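Alpha-l-arabinofuranosidase (Gibberella zeae, PDB 2W5N) probably hydrolyses arabinan from the chain end as a family GH93 exo-alpha-L-arabinanase, a six-bladed beta-propeller enzyme releasing arabinobiose. Local coordinates at residues K182-T187 against S195-D200; A177-K182 against D200-D205. All blocks are in the same frame, centred on the assembly; numbering follows the deposited sequence.

Contact 1: K182-T187 against S195-D200. With EDO (1,2-ethanediol), chain B.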
ATOM      1  N   LYS A 182       9.271   4.574  13.980  1.00  7.85           N
ATOM      2  CA  LYS A 182       7.901   4.817  14.428  1.00  7.84           C
ATOM      3  C   LYS A 182       6.992   4.964  13.231  1.00  8.62           C
ATOM      4  O   LYS A 182       7.442   5.305  12.170  1.00  8.51           O
ATOM      5  CB  LYS A 182       7.810   6.091  15.287  1.00  8.72           C
ATOM      6  CG  LYS A 182       8.702   6.072  16.508  1.00  9.86           C
ATOM      7  CD  LYS A 182       8.289   7.190  17.396  1.00 10.06           C
ATOM      8  CE  LYS A 182       8.898   8.462  16.893  1.00 13.66           C
ATOM      9  NZ  LYS A 182       8.480   9.640  17.762  1.00 15.92           N
ATOM     10  N   LEU A 183       5.714   4.708  13.457  1.00  8.97           N
ATOM     11  CA  LEU A 183       4.664   4.990  12.480  1.00  8.09           C
ATOM     12  C   LEU A 183       4.112   6.364  12.810  1.00  8.81           C
ATOM     13  O   LEU A 183       3.816   6.681  13.965  1.00  9.21           O
ATOM     14  CB  LEU A 183       3.578   3.902  12.524  1.00  7.70           C
ATOM     15  CG  LEU A 183       3.917   2.590  11.799  1.00  6.72           C
ATOM     16  CD1 LEU A 183       2.936   1.444  12.231  1.00  6.24           C
ATOM     17  CD2 LEU A 183       3.898   2.760  10.263  1.00  4.63           C
ATOM     18  N   VAL A 184       4.024   7.184  11.797  1.00  7.97           N
ATOM     19  CA  VAL A 184       3.695   8.597  11.959  1.00  8.01           C
ATOM     20  C   VAL A 184       2.850   9.127  10.833  1.00  8.07           C
ATOM     21  O   VAL A 184       2.682   8.499   9.805  1.00  7.50           O
ATOM     22  CB  VAL A 184       4.948   9.440  12.034  1.00  8.70           C
ATOM     23  CG1 VAL A 184       5.936   8.815  13.029  1.00  9.06           C
ATOM     24  CG2 VAL A 184       5.586   9.657  10.625  1.00  7.63           C
ATOM     25  N   HIS A 185       2.295  10.289  11.046  1.00  8.28           N
ATOM     26  CA  HIS A 185       1.570  10.958   9.947  1.00  7.89           C
ATOM     27  C   HIS A 185       1.689  12.453  10.007  1.00  8.84           C
ATOM     28  O   HIS A 185       2.084  13.047  11.013  1.00  9.26           O
ATOM     29  CB  HIS A 185       0.088  10.555   9.933  1.00  7.57           C
ATOM     30  CG  HIS A 185      -0.750  11.273  10.941  1.00  6.35           C
ATOM     31  ND1 HIS A 185      -1.164  10.696  12.115  1.00  8.35           N
ATOM     32  CD2 HIS A 185      -1.284  12.516  10.922  1.00  8.07           C
ATOM     33  CE1 HIS A 185      -1.916  11.561  12.790  1.00 10.50           C
ATOM     34  NE2 HIS A 185      -2.002  12.676  12.079  1.00  8.34           N
ATOM     35  N   GLN A 186       1.347  13.029   8.871  1.00  9.28           N
ATOM     36  CA  GLN A 186       1.163  14.487   8.696  1.00  9.41           C
ATOM     37  C   GLN A 186      -0.136  14.732   7.911  1.00 10.46           C
ATOM     38  O   GLN A 186      -0.598  13.900   7.117  1.00  9.06           O
ATOM     39  CB  GLN A 186       2.345  15.143   7.977  1.00  8.87           C
ATOM     40  CG  GLN A 186       3.663  15.139   8.725  1.00 10.76           C
ATOM     41  CD  GLN A 186       4.820  15.620   7.875  1.00 11.37           C
ATOM     42  OE1 GLN A 186       5.573  14.819   7.333  1.00 12.34           O
ATOM     43  NE2 GLN A 186       4.940  16.934   7.726  1.00 14.66           N
ATOM     44  N   THR A 187      -0.698  15.890   8.195  1.00 11.11           N
ATOM     45  CA  THR A 187      -1.931  16.397   7.559  1.00 10.78           C
ATOM     46  C   THR A 187      -1.680  17.694   6.803  1.00 11.89           C
ATOM     47  O   THR A 187      -0.688  18.434   7.019  1.00 11.70           O
ATOM     48  CB  THR A 187      -3.026  16.602   8.575  1.00 11.30           C
ATOM     49  OG1 THR A 187      -2.741  17.756   9.400  1.00 10.54           O
ATOM     50  CG2 THR A 187      -3.204  15.340   9.494  1.00 10.32           C
ATOM     51  N   SER A 195       1.400  19.620   8.390  1.00 14.93           N
ATOM     52  CA  SER A 195       1.449  19.743   9.847  1.00 13.94           C
ATOM     53  C   SER A 195       2.783  19.237  10.404  1.00 13.67           C
ATOM     54  O   SER A 195       3.618  18.703   9.698  1.00 13.58           O
ATOM     55  CB  SER A 195       0.312  18.965  10.498  1.00 14.00           C
ATOM     56  OG  SER A 195       0.553  17.553  10.356  1.00 13.93           O
ATOM     57  N   LYS A 196       2.918  19.376  11.707  1.00 12.97           N
ATOM     58  CA  LYS A 196       3.960  18.687  12.486  1.00 13.44           C
ATOM     59  C   LYS A 196       3.690  17.209  12.329  1.00 12.76           C
ATOM     60  O   LYS A 196       2.556  16.794  12.142  1.00 12.29           O
ATOM     61  CB  LYS A 196       3.845  19.000  13.981  1.00 14.31           C
ATOM     62  CG  LYS A 196       4.292  20.375  14.388  1.00 18.79           C
ATOM     63  CD  LYS A 196       4.412  20.502  15.933  1.00 22.18           C
ATOM     64  CE  LYS A 196       5.098  19.260  16.483  1.00 23.61           C
ATOM     65  NZ  LYS A 196       6.308  19.355  17.388  1.00 26.36           N
ATOM     66  N   VAL A 197       4.744  16.421  12.422  1.00 12.06           N
ATOM     67  CA  VAL A 197       4.615  14.964  12.431  1.00 12.33           C
ATOM     68  C   VAL A 197       3.952  14.472  13.713  1.00 11.67           C
ATOM     69  O   VAL A 197       4.295  14.882  14.827  1.00 11.79           O
ATOM     70  CB  VAL A 197       6.004  14.274  12.258  1.00 12.19           C
ATOM     71  CG1 VAL A 197       5.849  12.776  12.356  1.00 13.97           C
ATOM     72  CG2 VAL A 197       6.631  14.703  10.942  1.00 12.38           C
ATOM     73  N   VAL A 198       2.968  13.598  13.548  1.00 10.36           N
ATOM     74  CA  VAL A 198       2.259  12.993  14.684  1.00  9.99           C
ATOM     75  C   VAL A 198       2.484  11.502  14.728  1.00  9.54           C
ATOM     76  O   VAL A 198       2.353  10.805  13.714  1.00  8.68           O
ATOM     77  CB  VAL A 198       0.708  13.268  14.611  1.00 10.07           C
ATOM     78  CG1 VAL A 198      -0.027  12.587  15.764  1.00  9.79           C
ATOM     79  CG2 VAL A 198       0.411  14.741  14.566  1.00 10.82           C
ATOM     80  N   ASP A 199       2.815  11.003  15.907  1.00  9.56           N
ATOM     81  CA  ASP A 199       3.021   9.568  16.110  1.00 10.04           C
ATOM     82  C   ASP A 199       1.715   8.774  16.080  1.00  9.88           C
ATOM     83  O   ASP A 199       0.751   9.095  16.750  1.00  6.78           O
ATOM     84  CB  ASP A 199       3.732   9.264  17.432  1.00 10.40           C
ATOM     85  CG  ASP A 199       5.197   9.648  17.397  1.00 12.45           C
ATOM     86  OD1 ASP A 199       5.729   9.890  16.312  1.00 19.04           O
ATOM     87  OD2 ASP A 199       5.808   9.715  18.472  1.00 14.66           O
ATOM     88  N   ASP A 200       1.735   7.686  15.320  1.00  9.24           N
ATOM     89  CA  ASP A 200       0.584   6.782  15.196  1.00  8.88           C
ATOM     90  C   ASP A 200       0.758   5.494  16.000  1.00  8.47           C
ATOM     91  O   ASP A 200      -0.199   4.899  16.532  1.00  7.42           O
ATOM     92  CB  ASP A 200       0.352   6.416  13.705  1.00  9.09           C
ATOM     93  CG  ASP A 200      -0.016   7.621  12.865  1.00  9.90           C
ATOM     94  OD1 ASP A 200      -0.774   8.504  13.375  1.00 10.69           O
ATOM     95  OD2 ASP A 200       0.429   7.686  11.683  1.00  9.67           O
TER
HETATM   96  C1  EDO B 501       7.225  12.858  15.651  1.00 24.56           C
HETATM   97  O1  EDO B 501       7.677  11.501  15.673  1.00 20.65           O
HETATM   98  C2  EDO B 501       7.076  13.406  17.054  1.00 26.34           C
HETATM   99  O2  EDO B 501       8.416  13.652  17.489  1.00 28.16           O
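H185 CG sits between the backbone N and the carbonyl carbon (chi1 79°), and this turn brings the imidazole edge to D200, whose CG lies anti to its own carbonyl carbon (chi1 -64°). H185 ND1 donates to D200 OD1 at 2.6 Å; ring and carboxylate are within 10° of coplanar and the syn lone pair accepts, so the pairing fixes the ring's rotation. V198 CB lies over one ring face, 3.9 Å from the H185 centroid, a CH-pi contact. Past the V184–D199 non-hydrogen-bonded pair, K182, bent at chi3, reaches D199 in a salt bridge, NZ to OD2 2.8 Å; D175 is its second carboxylate partner. An ethanediol, probably from the crystallisation liquor, bonds to both K182 NZ and D199 OD1. V184 CB meets V197 CG1 tightly at 3.5 Å. Near the turn, S195 OG accepts from T187 N at 3.0 Å, while Q186 NE2 reaches S195 O, also 3.0 Å, and Q186 OE1 bonds Y170. Reciprocal backbone bonds between H185 and V198 make strands 182-188 and 198-201 an antiparallel hairpin: the first also pairs with strand 165-172, the second is outermost in its four-stranded propeller blade, and L183 packs on strands 209-217 and 223-230 of the next sheet.

Contact 2: A177-K182 against D200-D205. With EDO (1,2-ethanediol), chain B.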
ATOM      1  N   ALA A 177      15.725   8.853  19.135  1.00  9.37           N
ATOM      2  CA  ALA A 177      16.328   8.873  20.487  1.00 10.16           C
ATOM      3  C   ALA A 177      15.929   7.673  21.275  1.00 10.60           C
ATOM      4  O   ALA A 177      16.720   7.148  22.036  1.00 10.19           O
ATOM      5  CB  ALA A 177      16.000  10.165  21.268  1.00 10.67           C
ATOM      6  N   THR A 178      14.726   7.175  20.984  1.00 11.52           N
ATOM      7  CA  THR A 178      14.111   6.142  21.816  1.00 11.51           C
ATOM      8  C   THR A 178      13.737   4.889  21.040  1.00 11.54           C
ATOM      9  O   THR A 178      13.940   3.751  21.493  1.00 12.44           O
ATOM     10  CB  THR A 178      12.854   6.690  22.597  1.00 11.66           C
ATOM     11  OG1 THR A 178      13.218   7.718  23.542  1.00 11.15           O
ATOM     12  CG2 THR A 178      12.181   5.574  23.325  1.00 11.67           C
ATOM     13  N   HIS A 179      13.224   5.138  19.848  1.00 10.94           N
ATOM     14  CA  HIS A 179      12.716   4.106  18.920  1.00 10.21           C
ATOM     15  C   HIS A 179      13.470   4.157  17.594  1.00  9.75           C
ATOM     16  O   HIS A 179      13.690   5.235  17.081  1.00 10.91           O
ATOM     17  CB  HIS A 179      11.210   4.329  18.610  1.00 10.02           C
ATOM     18  CG  HIS A 179      10.350   4.555  19.813  1.00  8.34           C
ATOM     19  ND1 HIS A 179       9.774   3.515  20.506  1.00  9.33           N
ATOM     20  CD2 HIS A 179       9.932   5.697  20.424  1.00 10.63           C
ATOM     21  CE1 HIS A 179       9.081   3.998  21.521  1.00 10.74           C
ATOM     22  NE2 HIS A 179       9.146   5.322  21.489  1.00  9.26           N
ATOM     23  N   SER A 180      13.829   3.024  17.002  1.00  9.20           N
ATOM     24  CA  SER A 180      14.584   3.078  15.731  1.00  9.32           C
ATOM     25  C   SER A 180      13.691   3.436  14.565  1.00  9.63           C
ATOM     26  O   SER A 180      14.125   3.972  13.566  1.00  8.37           O
ATOM     27  CB  SER A 180      15.333   1.787  15.418  1.00 10.13           C
ATOM     28  OG  SER A 180      14.440   0.712  15.137  1.00 10.54           O
ATOM     29  N   GLN A 181      12.426   3.116  14.735  1.00  8.77           N
ATOM     30  CA  GLN A 181      11.378   3.451  13.738  1.00  8.63           C
ATOM     31  C   GLN A 181      10.017   3.560  14.399  1.00  7.90           C
ATOM     32  O   GLN A 181       9.686   2.763  15.290  1.00  7.68           O
ATOM     33  CB  GLN A 181      11.307   2.394  12.618  1.00  8.59           C
ATOM     34  CG  GLN A 181      10.353   2.762  11.487  1.00  7.85           C
ATOM     35  CD  GLN A 181      10.504   1.894  10.223  1.00  8.50           C
ATOM     36  OE1 GLN A 181      11.341   2.177   9.388  1.00 11.12           O
ATOM     37  NE2 GLN A 181       9.663   0.872  10.073  1.00  9.62           N
ATOM     38  N   LYS A 182       9.271   4.574  13.980  1.00  7.85           N
ATOM     39  CA  LYS A 182       7.901   4.817  14.428  1.00  7.84           C
ATOM     40  C   LYS A 182       6.992   4.964  13.231  1.00  8.62           C
ATOM     41  O   LYS A 182       7.442   5.305  12.170  1.00  8.51           O
ATOM     42  CB  LYS A 182       7.810   6.091  15.287  1.00  8.72           C
ATOM     43  CG  LYS A 182       8.702   6.072  16.508  1.00  9.86           C
ATOM     44  CD  LYS A 182       8.289   7.190  17.396  1.00 10.06           C
ATOM     45  CE  LYS A 182       8.898   8.462  16.893  1.00 13.66           C
ATOM     46  NZ  LYS A 182       8.480   9.640  17.762  1.00 15.92           N
ATOM     47  N   ASP A 200       1.735   7.686  15.320  1.00  9.24           N
ATOM     48  CA  ASP A 200       0.584   6.782  15.196  1.00  8.88           C
ATOM     49  C   ASP A 200       0.758   5.494  16.000  1.00  8.47           C
ATOM     50  O   ASP A 200      -0.199   4.899  16.532  1.00  7.42           O
ATOM     51  CB  ASP A 200       0.352   6.416  13.705  1.00  9.09           C
ATOM     52  CG  ASP A 200      -0.016   7.621  12.865  1.00  9.90           C
ATOM     53  OD1 ASP A 200      -0.774   8.504  13.375  1.00 10.69           O
ATOM     54  OD2 ASP A 200       0.429   7.686  11.683  1.00  9.67           O
ATOM     55  N   THR A 201       1.988   5.018  16.016  1.00  8.73           N
ATOM     56  CA  THR A 201       2.322   3.761  16.663  1.00  9.19           C
ATOM     57  C   THR A 201       3.816   3.649  16.922  1.00 10.74           C
ATOM     58  O   THR A 201       4.652   3.956  16.061  1.00  8.43           O
ATOM     59  CB  THR A 201       1.855   2.516  15.825  1.00 10.59           C
ATOM     60  OG1 THR A 201       0.447   2.279  16.032  1.00  9.77           O
ATOM     61  CG2 THR A 201       2.604   1.277  16.283  1.00 10.13           C
ATOM     62  N   LYS A 202       4.125   3.237  18.136  1.00 10.69           N
ATOM     63  CA  LYS A 202       5.532   3.085  18.569  1.00 10.65           C
ATOM     64  C   LYS A 202       5.634   2.058  19.689  1.00 10.12           C
ATOM     65  O   LYS A 202       4.691   1.870  20.483  1.00 11.11           O
ATOM     66  CB  LYS A 202       6.107   4.435  18.996  1.00 10.28           C
ATOM     67  CG  LYS A 202       5.441   4.981  20.238  1.00 12.21           C
ATOM     68  CD  LYS A 202       6.105   6.249  20.703  1.00 13.47           C
ATOM     69  CE  LYS A 202       5.396   6.815  21.972  1.00 15.39           C
ATOM     70  NZ  LYS A 202       5.873   8.196  22.323  1.00 16.07           N
ATOM     71  N   TYR A 203       6.771   1.385  19.722  1.00 10.35           N
ATOM     72  CA  TYR A 203       6.979   0.248  20.619  1.00 10.83           C
ATOM     73  C   TYR A 203       8.255   0.397  21.444  1.00 11.91           C
ATOM     74  O   TYR A 203       9.305   0.716  20.925  1.00 11.17           O
ATOM     75  CB  TYR A 203       7.004  -1.033  19.816  1.00 10.98           C
ATOM     76  CG  TYR A 203       5.631  -1.451  19.370  1.00 10.50           C
ATOM     77  CD1 TYR A 203       4.698  -1.828  20.302  1.00 12.85           C
ATOM     78  CD2 TYR A 203       5.240  -1.391  18.036  1.00 11.42           C
ATOM     79  CE1 TYR A 203       3.389  -2.184  19.918  1.00 12.07           C
ATOM     80  CE2 TYR A 203       3.966  -1.733  17.644  1.00 10.32           C
ATOM     81  CZ  TYR A 203       3.032  -2.104  18.603  1.00 10.60           C
ATOM     82  OH  TYR A 203       1.785  -2.490  18.230  1.00 12.68           O
ATOM     83  N   ALA A 204       8.125   0.135  22.744  1.00 12.61           N
ATOM     84  CA  ALA A 204       9.186   0.387  23.702  1.00 13.90           C
ATOM     85  C   ALA A 204      10.315  -0.644  23.642  1.00 14.62           C
ATOM     86  O   ALA A 204      10.715  -1.238  24.658  1.00 15.74           O
ATOM     87  CB  ALA A 204       8.647   0.490  25.101  1.00 14.55           C
ATOM     88  N   ASP A 205      10.789  -0.860  22.438  1.00 14.49           N
ATOM     89  CA  ASP A 205      12.055  -1.581  22.192  1.00 14.73           C
ATOM     90  C   ASP A 205      12.752  -0.933  21.021  1.00 14.18           C
ATOM     91  O   ASP A 205      12.164  -0.827  19.935  1.00 13.93           O
ATOM     92  CB  ASP A 205      11.833  -3.043  21.832  1.00 15.36           C
ATOM     93  CG  ASP A 205      13.124  -3.825  21.783  1.00 17.63           C
ATOM     94  OD1 ASP A 205      13.897  -3.659  20.835  1.00 14.14           O
ATOM     95  OD2 ASP A 205      13.393  -4.645  22.709  1.00 25.33           O
TER
HETATM   96  C1  EDO B 501       7.225  12.858  15.651  1.00 24.56           C
HETATM   97  O1  EDO B 501       7.677  11.501  15.673  1.00 20.65           O
HETATM   98  C2  EDO B 501       7.076  13.406  17.054  1.00 26.34           C
HETATM   99  O2  EDO B 501       8.416  13.652  17.489  1.00 28.16           O
HETATM  100  O   HOH W   1       8.650   7.911  22.831  1.00 33.47           O
HETATM  101  O   HOH W   2      11.436   0.936  17.989  1.00 10.84           O
HETATM  102  O   HOH W   3       8.705   1.790  17.668  1.00  7.51           O
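Y203 O accepts a hydrogen bond from H179 ND1 at 2.9 Å, the one direct hydrogen bond between segments 177-182 and 200-205. The oxygen lies 1° from the imidazole plane, at the ring edge, yet the donor stands above the carbonyl plane rather than on a lone pair, and the N-H...O angle of 141° is bent. The same carbonyl receives a weak bond from D205 N across the inverse gamma turn centred on A204. H179 is held on its faces too. K202 CB lies over the ring centre, 4.0 Å from the H179 centroid, in a CH-pi contact, and T178 CG2 lies over the opposite face, offset toward the rim. K202 CG occupies the position between backbone N and carbonyl carbon (chi1 66°), from which the extended chain runs across the imidazole, its CD 3.3 Å from H179 NE2. At the far end a water joins H179 NE2 to K202 NZ, accepting from the lysine at 2.8 Å. K202 also lies alongside the aliphatic part of K182, pointing the same way, with K202 CB 3.9 Å from K182 CD. A second water accepts from Y203 N at 2.9 Å and lies within bonding distance of Q181 O. The side chain of Y203 leaves the backbone away from segment 177-182; its ring stacks on Y229 and its hydroxyl bonds to H261 and Y227. With ND1 donating to a carbonyl, H179 has a proton on that nitrogen; K202 NZ, 4.4 Å from H179 NE2, would probably disfavour a second proton on the ring, though the charge itself is not observed.

From the N terminus, the chain leaves strand 165-172, passes through loop 177-181 and enters strand 182-188 at K182. After the turn it returns along 195-200, where contact 1 closes a short hairpin, and then runs out through 201-205, where contact 2 closes a wider loop. Contact 1 is therefore nested inside contact 2, their centres about 12 Å apart. K182 and D200 belong to both, and L183 N lies 2.9 Å from T201 O at the junction, where a classic beta bulge sets D200 and T201 together opposite the single residue L183. Contact 1 joins the two last strands of one blade; contact 2 ties the loop before them to the connection leading into strand 209-217 of the next sheet.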